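Local atomic coordinates of arginine--tRNA ligase (Campylobacter jejuni, PDB entry 3FNR), a protein that attaches L-arginine to its cognate tRNA(Arg) at the expense of ATP, releasing AMP and diphosphate, as a class I aminoacyl-tRNA synthetase. Residues A[32-36]-A[226-230]; A[78-83]-A[168-172]; A[363-369]-A[426-431]. The protein carries 1 engineered substitution. One frame throughout, in Å; residues are numbered along the deposited sequence. Where two conformers were deposited one is given.

Contact 1 of 3, residues A[32-36]-A[226-230]; sequences FLLEY and YHKDK
Leu-33 and Glu-35 project from strand 32-35 onto Tyr-226 and Lys-230 of helix 226-230, which runs nearly antiparallel to the strand (153°) with the two axes 11.3 Å apart. This is a helix laid on the central sheet of the class I synthetase catalytic domain, a Rossmann-like fold; the strand lies between the parallel strands 69-76 and 237-243. The centre of the contact is a salt bridge: Lys-230 NZ donates to Glu-35 OE1 at 2.7 Å, on the anti lone pair, away from OE2. OE2 in turn is bonded to Ser-38. A bend at chi3 (-61°) turns the lysine amine toward the glutamate. Within the helix, Lys-230 CG lies 3.7 Å above one face of the Tyr-226 ring, offset toward the rim, and CE lies over a face of His-227. Glu-35 meets Tyr-226 at the ring edge, with OE1 3.4 Å from CE2 and the carboxylate turned 68° from the ring; the tyrosine hydroxyl is bonded to Glu-73. A water that accepts from Lys-230 NZ lies 3.0 Å from Leu-33 O, to which it can donate. Beside the charged pair, Leu-33 CD2 rests 3.8 Å from Lys-230 CG, the two side chains crossing at about a right angle.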
loop_
_atom_site.group_PDB
_atom_site.type_symbol
_atom_site.label_atom_id
_atom_site.label_comp_id
_atom_site.label_asym_id
_atom_site.label_seq_id
_atom_site.Cartn_x
_atom_site.Cartn_y
_atom_site.Cartn_z
ATOM N N PHE A 32 -10.009 -12.520 2.669
ATOM C CA PHE A 32 -10.240 -11.092 2.466
ATOM C C PHE A 32 -10.075 -10.663 1.018
ATOM O O PHE A 32 -9.253 -11.212 0.279
ATOM C CB PHE A 32 -9.277 -10.255 3.313
ATOM C CG PHE A 32 -9.331 -10.543 4.788
ATOM C CD1 PHE A 32 -10.109 -9.758 5.624
ATOM C CD2 PHE A 32 -8.598 -11.589 5.340
ATOM C CE1 PHE A 32 -10.171 -10.013 6.994
ATOM C CE2 PHE A 32 -8.655 -11.858 6.699
ATOM C CZ PHE A 32 -9.436 -11.059 7.533
ATOM N N LEU A 33 -10.849 -9.657 0.628
ATOM C CA LEU A 33 -10.618 -8.951 -0.621
ATOM C C LEU A 33 -10.332 -7.481 -0.350
ATOM O O LEU A 33 -11.220 -6.733 0.069
ATOM C CB LEU A 33 -11.814 -9.083 -1.584
ATOM C CG LEU A 33 -11.722 -8.307 -2.916
ATOM C CD1 LEU A 33 -10.543 -8.781 -3.763
ATOM C CD2 LEU A 33 -13.021 -8.411 -3.710
ATOM N N LEU A 34 -9.098 -7.062 -0.623
ATOM C CA LEU A 34 -8.708 -5.663 -0.455
ATOM C C LEU A 34 -8.716 -4.918 -1.781
ATOM O O LEU A 34 -8.021 -5.298 -2.727
ATOM C CB LEU A 34 -7.300 -5.577 0.150
ATOM C CG LEU A 34 -6.723 -4.415 0.975
ATOM C CD1 LEU A 34 -5.229 -4.293 0.681
ATOM C CD2 LEU A 34 -7.405 -3.069 0.801
ATOM N N GLU A 35 -9.471 -3.832 -1.839
ATOM C CA GLU A 35 -9.397 -2.952 -2.985
ATOM C C GLU A 35 -8.791 -1.658 -2.512
ATOM O O GLU A 35 -9.325 -1.014 -1.605
ATOM C CB GLU A 35 -10.771 -2.683 -3.593
ATOM C CG GLU A 35 -10.721 -1.717 -4.786
ATOM C CD GLU A 35 -11.704 -0.562 -4.647
ATOM O OE1 GLU A 35 -12.800 -0.769 -4.076
ATOM O OE2 GLU A 35 -11.380 0.562 -5.099
ATOM N N TYR A 36 -7.671 -1.286 -3.122
ATOM C CA TYR A 36 -6.964 -0.080 -2.726
ATOM C C TYR A 36 -6.269 0.622 -3.886
ATOM O O TYR A 36 -6.154 0.068 -4.983
ATOM C CB TYR A 36 -6.005 -0.365 -1.556
ATOM C CG TYR A 36 -4.730 -1.142 -1.874
ATOM C CD1 TYR A 36 -4.769 -2.452 -2.366
ATOM C CD2 TYR A 36 -3.485 -0.575 -1.626
ATOM C CE1 TYR A 36 -3.599 -3.163 -2.625
ATOM C CE2 TYR A 36 -2.311 -1.268 -1.891
ATOM C CZ TYR A 36 -2.373 -2.556 -2.384
ATOM O OH TYR A 36 -1.198 -3.224 -2.621
ATOM N N TYR A 226 -20.200 -2.138 -8.488
ATOM C CA TYR A 226 -18.891 -2.741 -8.248
ATOM C C TYR A 226 -18.850 -3.462 -6.906
ATOM O O TYR A 226 -18.395 -4.607 -6.811
ATOM C CB TYR A 226 -17.793 -1.669 -8.297
ATOM C CG TYR A 226 -16.410 -2.204 -8.018
ATOM C CD1 TYR A 226 -15.947 -3.348 -8.665
ATOM C CD2 TYR A 226 -15.554 -1.561 -7.119
ATOM C CE1 TYR A 226 -14.691 -3.855 -8.411
ATOM C CE2 TYR A 226 -14.277 -2.062 -6.866
ATOM C CZ TYR A 226 -13.860 -3.211 -7.516
ATOM O OH TYR A 226 -12.609 -3.726 -7.298
ATOM N N HIS A 227 -19.329 -2.787 -5.869
ATOM C CA HIS A 227 -19.340 -3.363 -4.533
ATOM C C HIS A 227 -20.228 -4.596 -4.412
ATOM O O HIS A 227 -19.883 -5.538 -3.689
ATOM C CB HIS A 227 -19.689 -2.300 -3.505
ATOM C CG HIS A 227 -18.509 -1.489 -3.078
ATOM N ND1 HIS A 227 -18.047 -0.408 -3.799
ATOM C CD2 HIS A 227 -17.670 -1.628 -2.024
ATOM C CE1 HIS A 227 -16.986 0.096 -3.195
ATOM N NE2 HIS A 227 -16.738 -0.625 -2.116
ATOM N N LYS A 228 -21.343 -4.601 -5.146
ATOM C CA LYS A 228 -22.219 -5.771 -5.229
ATOM C C LYS A 228 -21.453 -6.985 -5.762
ATOM O O LYS A 228 -21.565 -8.083 -5.219
ATOM C CB LYS A 228 -23.424 -5.478 -6.131
ATOM C CG LYS A 228 -24.410 -6.651 -6.237
ATOM C CD LYS A 228 -25.542 -6.345 -7.198
ATOM C CE LYS A 228 -26.426 -7.560 -7.406
ATOM N NZ LYS A 228 -25.801 -8.509 -8.365
ATOM N N ASP A 229 -20.691 -6.778 -6.833
ATOM C CA ASP A 229 -19.774 -7.802 -7.344
ATOM C C ASP A 229 -18.740 -8.233 -6.281
ATOM O O ASP A 229 -18.675 -9.415 -5.956
ATOM C CB ASP A 229 -19.095 -7.308 -8.623
ATOM C CG ASP A 229 -18.029 -8.276 -9.156
ATOM O OD1 ASP A 229 -18.047 -9.483 -8.848
ATOM O OD2 ASP A 229 -17.164 -7.814 -9.919
ATOM N N LYS A 230 -17.972 -7.295 -5.723
ATOM C CA LYS A 230 -16.960 -7.643 -4.686
ATOM C C LYS A 230 -17.509 -8.442 -3.498
ATOM O O LYS A 230 -16.882 -9.410 -3.051
ATOM C CB LYS A 230 -16.256 -6.402 -4.147
ATOM C CG LYS A 230 -15.322 -5.712 -5.112
ATOM C CD LYS A 230 -14.421 -4.726 -4.368
ATOM C CE LYS A 230 -15.216 -3.659 -3.679
ATOM N NZ LYS A 230 -14.347 -2.648 -2.997
HETATM O O HOH W 1 -12.926 -4.506 -1.017
#

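Contact 2 of 3, residues A[78-83]-A[168-172]; sequences DAGNQI and ERSYY. With SO4 (sulfate ion), chain E.
Ala-79 and Glu-168 make the firmer of the two direct hydrogen bonds between the two segments. Ala-79 N donates to Glu-168 OE2 at 3.2 Å, approaching from above the carboxylate plane, 44° out of it. The glutamate chain is extended, with CG anti to the backbone N (chi1 176°), and this carries its carboxylate across to the start of the helix. In the other direction Arg-169 N makes a weak bond of 3.4 Å to Asp-78 OD2, an oxygen that also binds Ser-167.

A sulfate ion, probably from the crystallisation liquor, adds a second set of polar links. Arg-169 NH1 donates to its O2 at 2.9 Å, while Gly-80 N makes weak bonds to both O2 and O4. A further link from Tyr-172 OH to O4 is doubtful, because the tyrosine has two conformers and in this one its ring edge comes too close to the same oxygen. Donors from both segments thus approach the anion, Arg-169 most firmly.

Among the nonbonded contacts, Asp-78 O sits 3.1 Å above the guanidinium plane of Arg-169, over its centre, where no N-H points at it; NH2 of the arginine reaches Asp-141 in a salt bridge. Ala-79 CB packs 3.3 Å from Glu-168 OE2, and Gln-82 CG lies near the same carboxylate oxygen.

Residues 78-83 follow strand 69-76 and enter helix 80-98, and residues 168-172 follow the neighbouring parallel strand 165-167. The weakly held anion thus lies at the C-terminal ends of adjacent parallel strands, next to a helix N-terminus, as anions are often found in Rossmann-like folds such as this class I catalytic domain.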
loop_
_atom_site.group_PDB
_atom_site.type_symbol
_atom_site.label_atom_id
_atom_site.label_comp_id
_atom_site.label_asym_id
_atom_site.label_seq_id
_atom_site.Cartn_x
_atom_site.Cartn_y
_atom_site.Cartn_z
ATOM N N ASP A 78 -12.270 3.789 -16.089
ATOM C CA ASP A 78 -11.889 3.962 -17.488
ATOM C C ASP A 78 -13.059 4.147 -18.454
ATOM O O ASP A 78 -12.961 3.791 -19.631
ATOM C CB ASP A 78 -10.966 2.825 -17.940
ATOM C CG ASP A 78 -11.670 1.479 -18.040
ATOM O OD1 ASP A 78 -11.103 0.588 -18.702
ATOM O OD2 ASP A 78 -12.771 1.294 -17.472
ATOM N N ALA A 79 -14.157 4.709 -17.953
ATOM C CA ALA A 79 -15.283 5.073 -18.800
ATOM C C ALA A 79 -14.833 6.139 -19.787
ATOM O O ALA A 79 -13.979 6.961 -19.453
ATOM C CB ALA A 79 -16.428 5.595 -17.963
ATOM N N GLY A 80 -15.402 6.108 -20.996
ATOM C CA GLY A 80 -15.118 7.099 -22.038
ATOM C C GLY A 80 -15.343 8.520 -21.555
ATOM O O GLY A 80 -14.575 9.421 -21.879
ATOM N N ASN A 81 -16.383 8.697 -20.744
ATOM C CA ASN A 81 -16.741 9.987 -20.155
ATOM C C ASN A 81 -15.755 10.445 -19.073
ATOM O O ASN A 81 -15.638 11.640 -18.793
ATOM C CB ASN A 81 -18.165 9.923 -19.580
ATOM C CG ASN A 81 -19.176 9.318 -20.562
ATOM O OD1 ASN A 81 -19.864 10.044 -21.286
ATOM N ND2 ASN A 81 -19.267 7.985 -20.587
ATOM N N GLN A 82 -15.058 9.484 -18.469
ATOM C CA GLN A 82 -14.062 9.760 -17.437
ATOM C C GLN A 82 -12.697 10.116 -18.042
ATOM O O GLN A 82 -12.027 11.039 -17.576
ATOM C CB GLN A 82 -13.925 8.555 -16.496
ATOM C CG GLN A 82 -15.177 8.221 -15.687
ATOM C CD GLN A 82 -15.194 8.868 -14.315
ATOM O OE1 GLN A 82 -15.225 10.094 -14.189
ATOM N NE2 GLN A 82 -15.184 8.040 -13.275
ATOM N N ILE A 83 -12.308 9.383 -19.086
ATOM C CA ILE A 83 -10.987 9.514 -19.710
ATOM C C ILE A 83 -10.945 10.450 -20.920
ATOM O O ILE A 83 -9.886 10.603 -21.541
ATOM C CB ILE A 83 -10.413 8.133 -20.146
ATOM C CG1 ILE A 83 -11.248 7.531 -21.288
ATOM C CG2 ILE A 83 -10.276 7.188 -18.939
ATOM C CD1 ILE A 83 -10.635 6.301 -21.951
ATOM N N GLU A 168 -14.173 -0.267 -15.113
ATOM C CA GLU A 168 -15.491 0.350 -14.956
ATOM C C GLU A 168 -16.418 -0.040 -16.113
ATOM O O GLU A 168 -17.594 -0.358 -15.901
ATOM C CB GLU A 168 -15.336 1.878 -14.881
ATOM C CG GLU A 168 -16.642 2.681 -14.808
ATOM C CD GLU A 168 -16.424 4.176 -14.594
ATOM O OE1 GLU A 168 -17.340 4.838 -14.052
ATOM O OE2 GLU A 168 -15.345 4.697 -14.964
ATOM N N ARG A 169 -15.864 -0.048 -17.327
ATOM C CA ARG A 169 -16.601 -0.365 -18.552
ATOM C C ARG A 169 -17.227 -1.756 -18.574
ATOM O O ARG A 169 -18.231 -1.964 -19.244
ATOM C CB ARG A 169 -15.719 -0.160 -19.791
ATOM C CG ARG A 169 -15.546 1.297 -20.192
ATOM C CD ARG A 169 -15.253 1.438 -21.685
ATOM N NE ARG A 169 -13.824 1.425 -21.999
ATOM C CZ ARG A 169 -13.144 2.467 -22.474
ATOM N NH1 ARG A 169 -13.749 3.630 -22.694
ATOM N NH2 ARG A 169 -11.846 2.350 -22.727
ATOM N N SER A 170 -16.656 -2.700 -17.832
ATOM C CA SER A 170 -17.211 -4.051 -17.766
ATOM C C SER A 170 -18.421 -4.179 -16.825
ATOM O O SER A 170 -18.938 -5.282 -16.628
ATOM C CB SER A 170 -16.125 -5.071 -17.406
ATOM O OG SER A 170 -15.830 -5.059 -16.023
ATOM N N TYR A 171 -18.871 -3.053 -16.269
ATOM C CA TYR A 171 -20.025 -3.015 -15.367
ATOM C C TYR A 171 -21.242 -2.250 -15.906
ATOM O O TYR A 171 -22.156 -1.924 -15.138
ATOM C CB TYR A 171 -19.617 -2.424 -14.015
ATOM C CG TYR A 171 -18.715 -3.326 -13.205
ATOM C CD1 TYR A 171 -17.338 -3.126 -13.188
ATOM C CD2 TYR A 171 -19.242 -4.391 -12.465
ATOM C CE1 TYR A 171 -16.496 -3.958 -12.443
ATOM C CE2 TYR A 171 -18.417 -5.221 -11.713
ATOM C CZ TYR A 171 -17.041 -4.999 -11.713
ATOM O OH TYR A 171 -16.210 -5.814 -10.988
ATOM N N TYR A 172 -21.256 -1.953 -17.207
ATOM C CA TYR A 172 -22.386 -1.251 -17.820
ATOM C C TYR A 172 -23.604 -2.161 -17.950
ATOM O O TYR A 172 -24.745 -1.714 -17.809
ATOM C CB TYR A 172 -22.007 -0.678 -19.187
ATOM C CG TYR A 172 -21.241 0.628 -19.149
ATOM C CD1 TYR A 172 -20.399 0.988 -20.200
ATOM C CD2 TYR A 172 -21.356 1.503 -18.069
ATOM C CE1 TYR A 172 -19.697 2.182 -20.182
ATOM C CE2 TYR A 172 -20.654 2.698 -18.038
ATOM C CZ TYR A 172 -19.828 3.029 -19.097
ATOM O OH TYR A 172 -19.138 4.210 -19.076
HETATM S S SO4 E . -17.837 4.248 -22.641
HETATM O O1 SO4 E . -18.762 3.469 -23.462
HETATM O O2 SO4 E . -16.513 4.224 -23.257
HETATM O O3 SO4 E . -18.312 5.627 -22.531
HETATM O O4 SO4 E . -17.763 3.663 -21.306
#

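Contact 3 of 3, residues A[363-369]-A[426-431]; sequences KADLQSL and NDLLKL
Asp-427 OD2 accepts from Ser-368 N at 3.3 Å and from a water at 2.8 Å; Ser-368 OG also donates to it, at a distance of 2.5 Å that is shorter than usual and doubtful in its exact length. The backbone N-H arrives nearly along the C-O axis of the oxygen. The hydroxyl is brought alongside by chi1 of 74°, which sets OG between the backbone N and the carbonyl carbon of its own residue. The other oxygen, OD1, accepts from Leu-366 N at 3.0 Å, with the donor 53° above the carboxylate plane. One carboxylate therefore spans residues 366-368, and bonds at both oxygens would limit its rotation.

The water also donates to Asp-365 OD1, bridging two carboxylates whose OD1 atoms lie 4.1 Å apart; several donors around them would offset this repulsion. Asp-365 OD1 further accepts from Gln-367 N in an Asx turn, which overlaps the type I beta turn of residues 366-369. These turns lie ahead of helix 371-381 in the helical DALR anticodon-binding domain, and the contact ties them to helix 425-445 near its beginning.

One turn along that helix from Asp-427, Lys-430 reaches out with a fully extended chain. Its NZ gives a 2.8 Å bond to Ala-364 O, nearly straight on the carbonyl (C=O...donor angle 162°), and shares its remaining hydrogens among Met-362 O and the side chains of Asn-9 and Asn-13 on the N-terminal helix 5-17. Leu-366 crosses the lysine at about a right angle, its CD1 3.7 Å from Lys-430 CD.

Beside the polar cluster, Ala-364 CB rests against the backbone of Asn-426. At the other end of the loop Leu-369 CD1 meets Leu-428 CD2, and Leu-369 CG lies 4.3 Å from Leu-431 CD2.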
loop_
_atom_site.group_PDB
_atom_site.type_symbol
_atom_site.label_atom_id
_atom_site.label_comp_id
_atom_site.label_asym_id
_atom_site.label_seq_id
_atom_site.Cartn_x
_atom_site.Cartn_y
_atom_site.Cartn_z
ATOM N N LYS A 363 24.684 -25.348 17.236
ATOM C CA LYS A 363 24.881 -26.266 18.365
ATOM C C LYS A 363 24.990 -25.603 19.741
ATOM O O LYS A 363 24.926 -26.293 20.759
ATOM C CB LYS A 363 26.122 -27.141 18.121
ATOM C CG LYS A 363 27.236 -26.471 17.287
ATOM C CD LYS A 363 28.207 -25.629 18.123
ATOM C CE LYS A 363 29.551 -26.331 18.335
ATOM N NZ LYS A 363 29.518 -27.358 19.417
ATOM N N ALA A 364 25.172 -24.285 19.771
ATOM C CA ALA A 364 25.210 -23.535 21.028
ATOM C C ALA A 364 23.847 -23.566 21.708
ATOM O O ALA A 364 22.824 -23.633 21.030
ATOM C CB ALA A 364 25.643 -22.123 20.774
ATOM N N ASP A 365 23.833 -23.531 23.039
ATOM C CA ASP A 365 22.583 -23.696 23.776
ATOM C C ASP A 365 22.049 -22.417 24.424
ATOM O O ASP A 365 20.966 -22.430 25.017
ATOM C CB ASP A 365 22.703 -24.819 24.810
ATOM C CG ASP A 365 23.870 -24.624 25.770
ATOM O OD1 ASP A 365 24.231 -23.467 26.090
ATOM O OD2 ASP A 365 24.424 -25.649 26.217
ATOM N N LEU A 366 22.826 -21.335 24.330
ATOM C CA LEU A 366 22.428 -19.994 24.808
ATOM C C LEU A 366 22.398 -19.847 26.336
ATOM O O LEU A 366 21.960 -18.822 26.859
ATOM C CB LEU A 366 21.082 -19.567 24.193
ATOM C CG LEU A 366 21.012 -18.824 22.852
ATOM C CD1 LEU A 366 22.237 -18.987 21.990
ATOM C CD2 LEU A 366 19.770 -19.229 22.083
ATOM N N GLN A 367 22.893 -20.858 27.042
ATOM C CA GLN A 367 22.818 -20.895 28.499
ATOM C C GLN A 367 23.677 -19.811 29.164
ATOM O O GLN A 367 23.363 -19.356 30.260
ATOM C CB GLN A 367 23.203 -22.284 29.006
ATOM C CG GLN A 367 22.416 -22.753 30.229
ATOM C CD GLN A 367 20.926 -22.886 29.963
ATOM O OE1 GLN A 367 20.500 -23.595 29.049
ATOM N NE2 GLN A 367 20.125 -22.203 30.769
ATOM N N SER A 368 24.732 -19.363 28.482
ATOM C CA SER A 368 25.639 -18.361 29.049
ATOM C C SER A 368 25.185 -16.914 28.897
ATOM O O SER A 368 25.836 -16.007 29.416
ATOM C CB SER A 368 27.028 -18.502 28.445
ATOM O OG SER A 368 27.036 -18.002 27.116
ATOM N N LEU A 369 24.089 -16.696 28.177
ATOM C CA LEU A 369 23.547 -15.348 27.972
ATOM C C LEU A 369 23.209 -14.638 29.283
ATOM O O LEU A 369 22.561 -15.208 30.157
ATOM C CB LEU A 369 22.302 -15.417 27.086
ATOM C CG LEU A 369 22.367 -15.044 25.602
ATOM C CD1 LEU A 369 23.714 -15.314 24.959
ATOM C CD2 LEU A 369 21.262 -15.770 24.844
ATOM N N ASN A 426 30.048 -18.548 20.182
ATOM C CA ASN A 426 28.953 -19.247 19.520
ATOM C C ASN A 426 27.561 -18.891 20.039
ATOM O O ASN A 426 26.630 -18.746 19.248
ATOM C CB ASN A 426 29.185 -20.757 19.568
ATOM C CG ASN A 426 30.363 -21.185 18.721
ATOM O OD1 ASN A 426 30.984 -20.362 18.048
ATOM N ND2 ASN A 426 30.680 -22.474 18.751
ATOM N N ASP A 427 27.439 -18.747 21.360
ATOM C CA ASP A 427 26.200 -18.315 22.018
ATOM C C ASP A 427 25.773 -16.940 21.531
ATOM O O ASP A 427 24.608 -16.725 21.176
ATOM C CB ASP A 427 26.387 -18.267 23.539
ATOM C CG ASP A 427 25.993 -19.565 24.233
ATOM O OD1 ASP A 427 25.612 -20.540 23.555
ATOM O OD2 ASP A 427 26.048 -19.608 25.478
ATOM N N LEU A 428 26.728 -16.017 21.510
ATOM C CA LEU A 428 26.482 -14.646 21.069
ATOM C C LEU A 428 26.171 -14.573 19.576
ATOM O O LEU A 428 25.243 -13.885 19.173
ATOM C CB LEU A 428 27.665 -13.749 21.425
ATOM C CG LEU A 428 27.931 -13.597 22.928
ATOM C CD1 LEU A 428 29.296 -12.957 23.172
ATOM C CD2 LEU A 428 26.835 -12.785 23.587
ATOM N N LEU A 429 26.941 -15.293 18.768
ATOM C CA LEU A 429 26.671 -15.382 17.338
ATOM C C LEU A 429 25.283 -15.953 17.038
ATOM O O LEU A 429 24.567 -15.406 16.200
ATOM C CB LEU A 429 27.756 -16.192 16.627
ATOM C CG LEU A 429 29.124 -15.512 16.508
ATOM C CD1 LEU A 429 30.135 -16.465 15.882
ATOM C CD2 LEU A 429 29.046 -14.206 15.718
ATOM N N LYS A 430 24.901 -17.028 17.730
ATOM C CA LYS A 430 23.587 -17.651 17.524
ATOM C C LYS A 430 22.470 -16.670 17.884
ATOM O O LYS A 430 21.484 -16.544 17.148
ATOM C CB LYS A 430 23.442 -18.940 18.330
ATOM C CG LYS A 430 22.213 -19.776 17.955
ATOM C CD LYS A 430 22.041 -20.968 18.887
ATOM C CE LYS A 430 20.681 -21.615 18.734
ATOM N NZ LYS A 430 20.606 -22.897 19.492
ATOM N N LEU A 431 22.653 -15.972 19.004
ATOM C CA LEU A 431 21.772 -14.893 19.387
ATOM C C LEU A 431 21.651 -13.904 18.233
ATOM O O LEU A 431 20.542 -13.593 17.807
ATOM C CB LEU A 431 22.293 -14.179 20.637
ATOM C CG LEU A 431 21.528 -12.921 21.062
ATOM C CD1 LEU A 431 20.087 -13.241 21.364
ATOM C CD2 LEU A 431 22.162 -12.265 22.264
HETATM O O HOH W 2 26.281 -21.918 27.042
#

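Contacts 1 and 2 belong to the catalytic domain, and contact 2 is nested in the chain loop that contact 1 closes. Their centres are about 17 Å apart, yet they touch directly: Tyr-171 OH probably hydrogen-bonds Asp-229 OD2 at 2.5 Å and packs against Tyr-226, so the loop after strand 165-167 is joined to helix 219-231. Strand 31-35 of contact 1 leads toward the HIGH motif, residues 39-49, which marks the ATP-binding site of class I synthetases. Contact 3 stands apart in the anticodon-binding domain, its centre about 49 Å from that of contact 1 and about 62 Å from that of contact 2, on the opposite side of the chain's centre from contact 2.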